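Local coordinates for protein PA0821 (Pseudomonas aeruginosa, PDB 7DRG) that probably acts as the immunity protein (antitoxin) that protects Pseudomonas aeruginosa from a VRR-NUC domain effector of its type VI secretion system, at residues 285-290 and 329-334; 273-278 and 348-353. All blocks are in the same frame, centred on the assembly; numbering follows the deposited sequence.

Contact 1: residues 285-290 and 329-334; sequences SRPAPY and KRLDVE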
loop_
_atom_site.group_PDB
_atom_site.type_symbol
_atom_site.label_atom_id
_atom_site.label_comp_id
_atom_site.label_asym_id
_atom_site.label_seq_id
_atom_site.Cartn_x
_atom_site.Cartn_y
_atom_site.Cartn_z
ATOM N N SER B 285 11.280 -8.218 -1.499
ATOM C CA SER B 285 11.325 -6.763 -1.402
ATOM C C SER B 285 12.326 -6.249 -0.372
ATOM O O SER B 285 12.535 -5.033 -0.295
ATOM C CB SER B 285 9.942 -6.226 -1.056
ATOM O OG SER B 285 9.559 -6.685 0.225
ATOM N N ARG B 286 12.930 -7.123 0.425
ATOM C CA ARG B 286 13.873 -6.697 1.464
ATOM C C ARG B 286 15.278 -6.544 0.881
ATOM O O ARG B 286 15.783 -7.483 0.251
ATOM C CB ARG B 286 13.893 -7.705 2.606
ATOM C CG ARG B 286 12.533 -7.887 3.270
ATOM C CD ARG B 286 12.457 -9.150 4.146
ATOM N NE ARG B 286 12.425 -10.379 3.347
ATOM C CZ ARG B 286 12.125 -11.581 3.843
ATOM N NH1 ARG B 286 11.827 -11.709 5.132
ATOM N NH2 ARG B 286 12.116 -12.658 3.057
ATOM N N PRO B 287 15.942 -5.401 1.085
ATOM C CA PRO B 287 17.308 -5.231 0.553
ATOM C C PRO B 287 18.290 -6.180 1.229
ATOM O O PRO B 287 18.360 -6.241 2.459
ATOM C CB PRO B 287 17.641 -3.768 0.878
ATOM C CG PRO B 287 16.323 -3.113 1.174
ATOM C CD PRO B 287 15.452 -4.184 1.757
ATOM N N ALA B 288 19.061 -6.906 0.416
ATOM C CA ALA B 288 20.006 -7.873 0.970
ATOM C C ALA B 288 20.989 -7.271 1.972
ATOM O O ALA B 288 21.208 -7.894 3.027
ATOM C CB ALA B 288 20.763 -8.582 -0.167
ATOM N N PRO B 289 21.613 -6.110 1.735
ATOM C CA PRO B 289 22.544 -5.606 2.757
ATOM C C PRO B 289 21.842 -5.273 4.065
ATOM O O PRO B 289 22.405 -5.501 5.143
ATOM C CB PRO B 289 23.173 -4.369 2.092
ATOM C CG PRO B 289 22.925 -4.544 0.626
ATOM C CD PRO B 289 21.609 -5.253 0.533
ATOM N N TYR B 290 20.608 -4.770 4.008
ATOM C CA TYR B 290 19.898 -4.452 5.244
ATOM C C TYR B 290 19.482 -5.717 5.982
ATOM O O TYR B 290 19.472 -5.743 7.216
ATOM C CB TYR B 290 18.659 -3.605 4.965
ATOM C CG TYR B 290 18.857 -2.221 4.363
ATOM C CD1 TYR B 290 20.054 -1.832 3.767
ATOM C CD2 TYR B 290 17.811 -1.294 4.397
ATOM C CE1 TYR B 290 20.201 -0.564 3.208
ATOM C CE2 TYR B 290 17.949 -0.036 3.849
ATOM C CZ TYR B 290 19.142 0.327 3.258
ATOM O OH TYR B 290 19.270 1.593 2.717
ATOM N N LYS B 329 10.075 -5.323 12.775
ATOM C CA LYS B 329 10.551 -6.656 12.423
ATOM C C LYS B 329 10.605 -6.898 10.922
ATOM O O LYS B 329 10.843 -8.037 10.505
ATOM C CB LYS B 329 9.658 -7.730 13.053
ATOM C CG LYS B 329 9.325 -7.578 14.528
ATOM C CD LYS B 329 8.335 -8.683 14.928
ATOM C CE LYS B 329 7.561 -8.362 16.198
ATOM N NZ LYS B 329 8.415 -8.436 17.416
ATOM N N ARG B 330 10.405 -5.865 10.100
ATOM C CA ARG B 330 10.164 -6.074 8.673
ATOM C C ARG B 330 11.335 -6.718 7.938
ATOM O O ARG B 330 11.123 -7.321 6.880
ATOM C CB ARG B 330 9.806 -4.747 8.002
ATOM C CG ARG B 330 10.951 -3.766 7.986
ATOM C CD ARG B 330 10.497 -2.322 7.784
ATOM N NE ARG B 330 11.696 -1.495 7.672
ATOM C CZ ARG B 330 12.476 -1.167 8.699
ATOM N NH1 ARG B 330 12.160 -1.545 9.934
ATOM N NH2 ARG B 330 13.582 -0.462 8.488
ATOM N N LEU B 331 12.551 -6.619 8.459
ATOM C CA LEU B 331 13.715 -7.175 7.786
ATOM C C LEU B 331 14.130 -8.547 8.315
ATOM O O LEU B 331 15.072 -9.145 7.777
ATOM C CB LEU B 331 14.890 -6.195 7.905
ATOM C CG LEU B 331 14.702 -4.805 7.287
ATOM C CD1 LEU B 331 15.799 -3.836 7.751
ATOM C CD2 LEU B 331 14.711 -4.910 5.779
ATOM N N ASP B 332 13.459 -9.057 9.349
ATOM C CA ASP B 332 13.866 -10.310 9.979
ATOM C C ASP B 332 13.736 -11.490 9.021
ATOM O O ASP B 332 12.779 -11.583 8.246
ATOM C CB ASP B 332 13.017 -10.581 11.223
ATOM C CG ASP B 332 13.379 -9.692 12.393
ATOM O OD1 ASP B 332 14.370 -8.938 12.297
ATOM O OD2 ASP B 332 12.670 -9.761 13.420
ATOM N N VAL B 333 14.705 -12.406 9.097
ATOM C CA VAL B 333 14.706 -13.657 8.347
ATOM C C VAL B 333 15.108 -14.783 9.294
ATOM O O VAL B 333 15.581 -14.549 10.406
ATOM C CB VAL B 333 15.651 -13.614 7.125
ATOM C CG1 VAL B 333 15.231 -12.528 6.142
ATOM C CG2 VAL B 333 17.086 -13.411 7.572
ATOM N N GLU B 334 14.911 -16.022 8.840
ATOM C CA GLU B 334 15.340 -17.181 9.616
ATOM C C GLU B 334 16.847 -17.376 9.499
ATOM O O GLU B 334 17.440 -17.108 8.450
ATOM C CB GLU B 334 14.624 -18.453 9.146
ATOM C CG GLU B 334 13.105 -18.408 9.247
ATOM C CD GLU B 334 12.617 -18.082 10.645
ATOM O OE1 GLU B 334 13.270 -18.506 11.625
ATOM O OE2 GLU B 334 11.580 -17.392 10.764
#
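R286 lies nearest L331, their CA atoms 6.3 Å apart, where the chain leading into helix 288-297 passes a type I beta turn running from K329 to D332 and closed by the bond from D332 N to K329 O. R286 reaches across with CG, CD and the guanidinium. Its CD rests against the carbonyl of R330, 3.5 Å from that O, and a bend at chi3 (-72°) then swings the guanidinium along the backbone toward V333. There CG1 of V333 sits over one face of the group, 3.6 Å from R286 NH1 and offset toward the rim. The same NH1 lies 3.3 Å from D332 O, approached obliquely. R286 NH2 makes a salt bridge with D284, two residues earlier in the same loop; the charge is thus held by a carboxylate and packed against a methyl.

Deeper in, L331 fills the angle between P287 and Y290 with its two methyls. CD2 meets P287 CD at 4.2 Å, the two side chains crossing at about a right angle, while CD1 packs on Y290 CB at 4.0 Å. The same CD1 also lies over one face of the R330 guanidinium, offset toward its rim. R330 itself is turned away from R286: it bonds P206 O and T229, and lies in a cation-pi contact with W327.

Through L331 the loop that follows helix 321-328 thus packs on P287, the N-cap residue of helix 288-297, and on Y290 in its first turn. D332 OD1 bonds N294 of helix 288-297 and forms a salt bridge with R301 just past its end, and V333 also touches I338 and W341 of helix 338-348, leaving the loop wedged between the two helices.

Contact 2: residues 273-278 and 348-353; sequences GAYPYI and AEPYLD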
loop_
_atom_site.group_PDB
_atom_site.type_symbol
_atom_site.label_atom_id
_atom_site.label_comp_id
_atom_site.label_asym_id
_atom_site.label_seq_id
_atom_site.Cartn_x
_atom_site.Cartn_y
_atom_site.Cartn_z
ATOM N N GLY B 273 26.032 -1.421 2.072
ATOM C CA GLY B 273 25.868 -1.422 0.633
ATOM C C GLY B 273 26.404 -0.163 -0.031
ATOM O O GLY B 273 26.738 0.836 0.610
ATOM N N ALA B 274 26.456 -0.233 -1.369
ATOM C CA ALA B 274 27.085 0.803 -2.185
ATOM C C ALA B 274 26.245 2.063 -2.279
ATOM O O ALA B 274 26.764 3.116 -2.667
ATOM C CB ALA B 274 27.353 0.261 -3.595
ATOM N N TYR B 275 24.961 1.972 -1.955
ATOM C CA TYR B 275 24.039 3.098 -1.988
ATOM C C TYR B 275 22.842 2.737 -1.126
ATOM O O TYR B 275 22.651 1.563 -0.793
ATOM C CB TYR B 275 23.597 3.419 -3.428
ATOM C CG TYR B 275 23.331 2.210 -4.299
ATOM C CD1 TYR B 275 22.255 1.365 -4.056
ATOM C CD2 TYR B 275 24.151 1.930 -5.382
ATOM C CE1 TYR B 275 22.013 0.261 -4.862
ATOM C CE2 TYR B 275 23.920 0.839 -6.189
ATOM C CZ TYR B 275 22.853 0.008 -5.927
ATOM O OH TYR B 275 22.636 -1.078 -6.742
ATOM N N PRO B 276 22.023 3.713 -0.734
ATOM C CA PRO B 276 20.815 3.368 0.025
ATOM C C PRO B 276 19.833 2.577 -0.825
ATOM O O PRO B 276 19.737 2.766 -2.041
ATOM C CB PRO B 276 20.241 4.733 0.431
ATOM C CG PRO B 276 20.798 5.702 -0.559
ATOM C CD PRO B 276 22.185 5.171 -0.874
ATOM N N TYR B 277 19.092 1.685 -0.161
ATOM C CA TYR B 277 18.174 0.753 -0.816
ATOM C C TYR B 277 16.739 1.040 -0.404
ATOM O O TYR B 277 16.428 1.071 0.794
ATOM C CB TYR B 277 18.498 -0.702 -0.458
ATOM C CG TYR B 277 19.685 -1.303 -1.174
ATOM C CD1 TYR B 277 20.982 -0.981 -0.802
ATOM C CD2 TYR B 277 19.507 -2.231 -2.196
ATOM C CE1 TYR B 277 22.070 -1.542 -1.453
ATOM C CE2 TYR B 277 20.586 -2.798 -2.846
ATOM C CZ TYR B 277 21.869 -2.446 -2.471
ATOM O OH TYR B 277 22.959 -3.004 -3.111
ATOM N N ILE B 278 15.871 1.231 -1.401
ATOM C CA ILE B 278 14.433 1.337 -1.170
ATOM C C ILE B 278 13.832 -0.033 -0.891
ATOM O O ILE B 278 13.040 -0.212 0.043
ATOM C CB ILE B 278 13.752 1.998 -2.384
ATOM C CG1 ILE B 278 14.142 3.469 -2.503
ATOM C CG2 ILE B 278 12.239 1.836 -2.310
ATOM C CD1 ILE B 278 13.709 4.107 -3.814
ATOM N N ALA B 348 24.426 -10.136 -6.906
ATOM C CA ALA B 348 23.510 -9.155 -7.465
ATOM C C ALA B 348 23.794 -7.726 -7.036
ATOM O O ALA B 348 23.260 -6.800 -7.656
ATOM C CB ALA B 348 22.064 -9.506 -7.086
ATOM N N GLU B 349 24.616 -7.515 -6.007
ATOM C CA GLU B 349 24.726 -6.160 -5.495
ATOM C C GLU B 349 26.099 -5.565 -5.772
ATOM O O GLU B 349 27.115 -6.261 -5.650
ATOM C CB GLU B 349 24.452 -6.120 -3.987
ATOM C CG GLU B 349 23.089 -6.679 -3.598
ATOM C CD GLU B 349 21.941 -6.051 -4.382
ATOM O OE1 GLU B 349 22.029 -4.855 -4.736
ATOM O OE2 GLU B 349 20.953 -6.764 -4.659
ATOM N N PRO B 350 26.156 -4.283 -6.135
ATOM C CA PRO B 350 27.449 -3.651 -6.422
ATOM C C PRO B 350 28.340 -3.606 -5.190
ATOM O O PRO B 350 27.870 -3.450 -4.060
ATOM C CB PRO B 350 27.061 -2.240 -6.883
ATOM C CG PRO B 350 25.635 -2.365 -7.337
ATOM C CD PRO B 350 25.018 -3.404 -6.452
ATOM N N TYR B 351 29.644 -3.735 -5.426
ATOM C CA TYR B 351 30.645 -3.732 -4.371
ATOM C C TYR B 351 31.019 -2.307 -3.964
ATOM O O TYR B 351 30.898 -1.355 -4.738
ATOM C CB TYR B 351 31.919 -4.449 -4.830
ATOM C CG TYR B 351 31.873 -5.965 -4.818
ATOM C CD1 TYR B 351 30.839 -6.663 -5.420
ATOM C CD2 TYR B 351 32.898 -6.693 -4.225
ATOM C CE1 TYR B 351 30.816 -8.054 -5.413
ATOM C CE2 TYR B 351 32.885 -8.075 -4.216
ATOM C CZ TYR B 351 31.841 -8.747 -4.804
ATOM O OH TYR B 351 31.835 -10.121 -4.789
ATOM N N LEU B 352 31.519 -2.181 -2.738
ATOM C CA LEU B 352 32.074 -0.911 -2.286
ATOM C C LEU B 352 33.377 -0.607 -3.012
ATOM O O LEU B 352 34.188 -1.504 -3.272
ATOM C CB LEU B 352 32.329 -0.944 -0.782
ATOM C CG LEU B 352 31.137 -1.237 0.114
ATOM C CD1 LEU B 352 31.592 -1.234 1.560
ATOM C CD2 LEU B 352 30.031 -0.215 -0.127
ATOM N N ASP B 353 33.589 0.666 -3.330
ATOM C CA ASP B 353 34.846 1.094 -3.932
ATOM C C ASP B 353 35.099 2.550 -3.550
ATOM O O ASP B 353 34.392 3.129 -2.718
ATOM C CB ASP B 353 34.834 0.859 -5.451
ATOM C CG ASP B 353 33.726 1.612 -6.172
ATOM O OD1 ASP B 353 33.294 2.683 -5.705
ATOM O OD2 ASP B 353 33.280 1.120 -7.232
HETATM O O HOH W 1 25.707 -2.762 -2.515
HETATM O O HOH W 2 20.849 -2.998 -6.473
#
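Y277 spans the gap to E349 and can be followed outward from its backbone. Beyond CB, its ring is met over one face by Y275 CE1, 3.6 Å above the plane and offset toward the rim. CE2, at the ring's edge, is 3.1 Å from E349 OE1. At the tip, Y277 OH donates to that same OE1 at 2.6 Å. The oxygen is near the ring plane but is used on its anti side, with the hydroxyl 35° out of the carboxylate plane; ring and carboxylate planes stand 69° apart. A bend at chi2 (-52°) folds E349 back so that its carboxylate meets the phenol.

Two waters extend this bond. One donates to Y277 OH and to P350 O and accepts from A274 N at 2.9 Å, so the phenol oxygen is gripped by E349 and by a water that also bridges the two backbones. The other donates to E349 OE1 at 2.8 Å and lies 2.6 Å from Y275 OH, bringing the second tyrosine into the same network.

Further packing surrounds the polar centre. The tip of Y275 rests on the P350 ring, its OH 3.3 Å from P350 CG, with the side chains crossing at about a right angle. A274 CB also packs on P350 CB, and L352 CD2 lies 3.5 Å from G273 O, a carbonyl that also accepts bonds from Q271 and W232. G273 has a positive phi, a backbone conformation suited to glycine.

Here two irregular segments, one following strand 267-272 and the other following helix 338-348, are joined at a partly buried site by a tyrosine-carboxylate bond with bridging waters: loop-to-loop packing in a probable immunity protein of the TsiV family.

Contacts 1 and 2 have centres 15 Å apart, on the same side of the chain's centre, and in sequence contact 1 is nested inside the loop closed by contact 2. They touch directly through Y277. Its backbone N lies 2.9 Å from Y290 OH, a probable hydrogen bond, and its CB is 3.5 Å from P287 CB. P289 CG adds packing on Y277 CE1 at 3.8 Å. The start of helix 288-297 thus faces 329-334 in contact 1 and 273-278 in contact 2. Along the chain, helix 338-348 lies between the other halves, 329-334 and 348-353. No ligand or metal takes part in either contact.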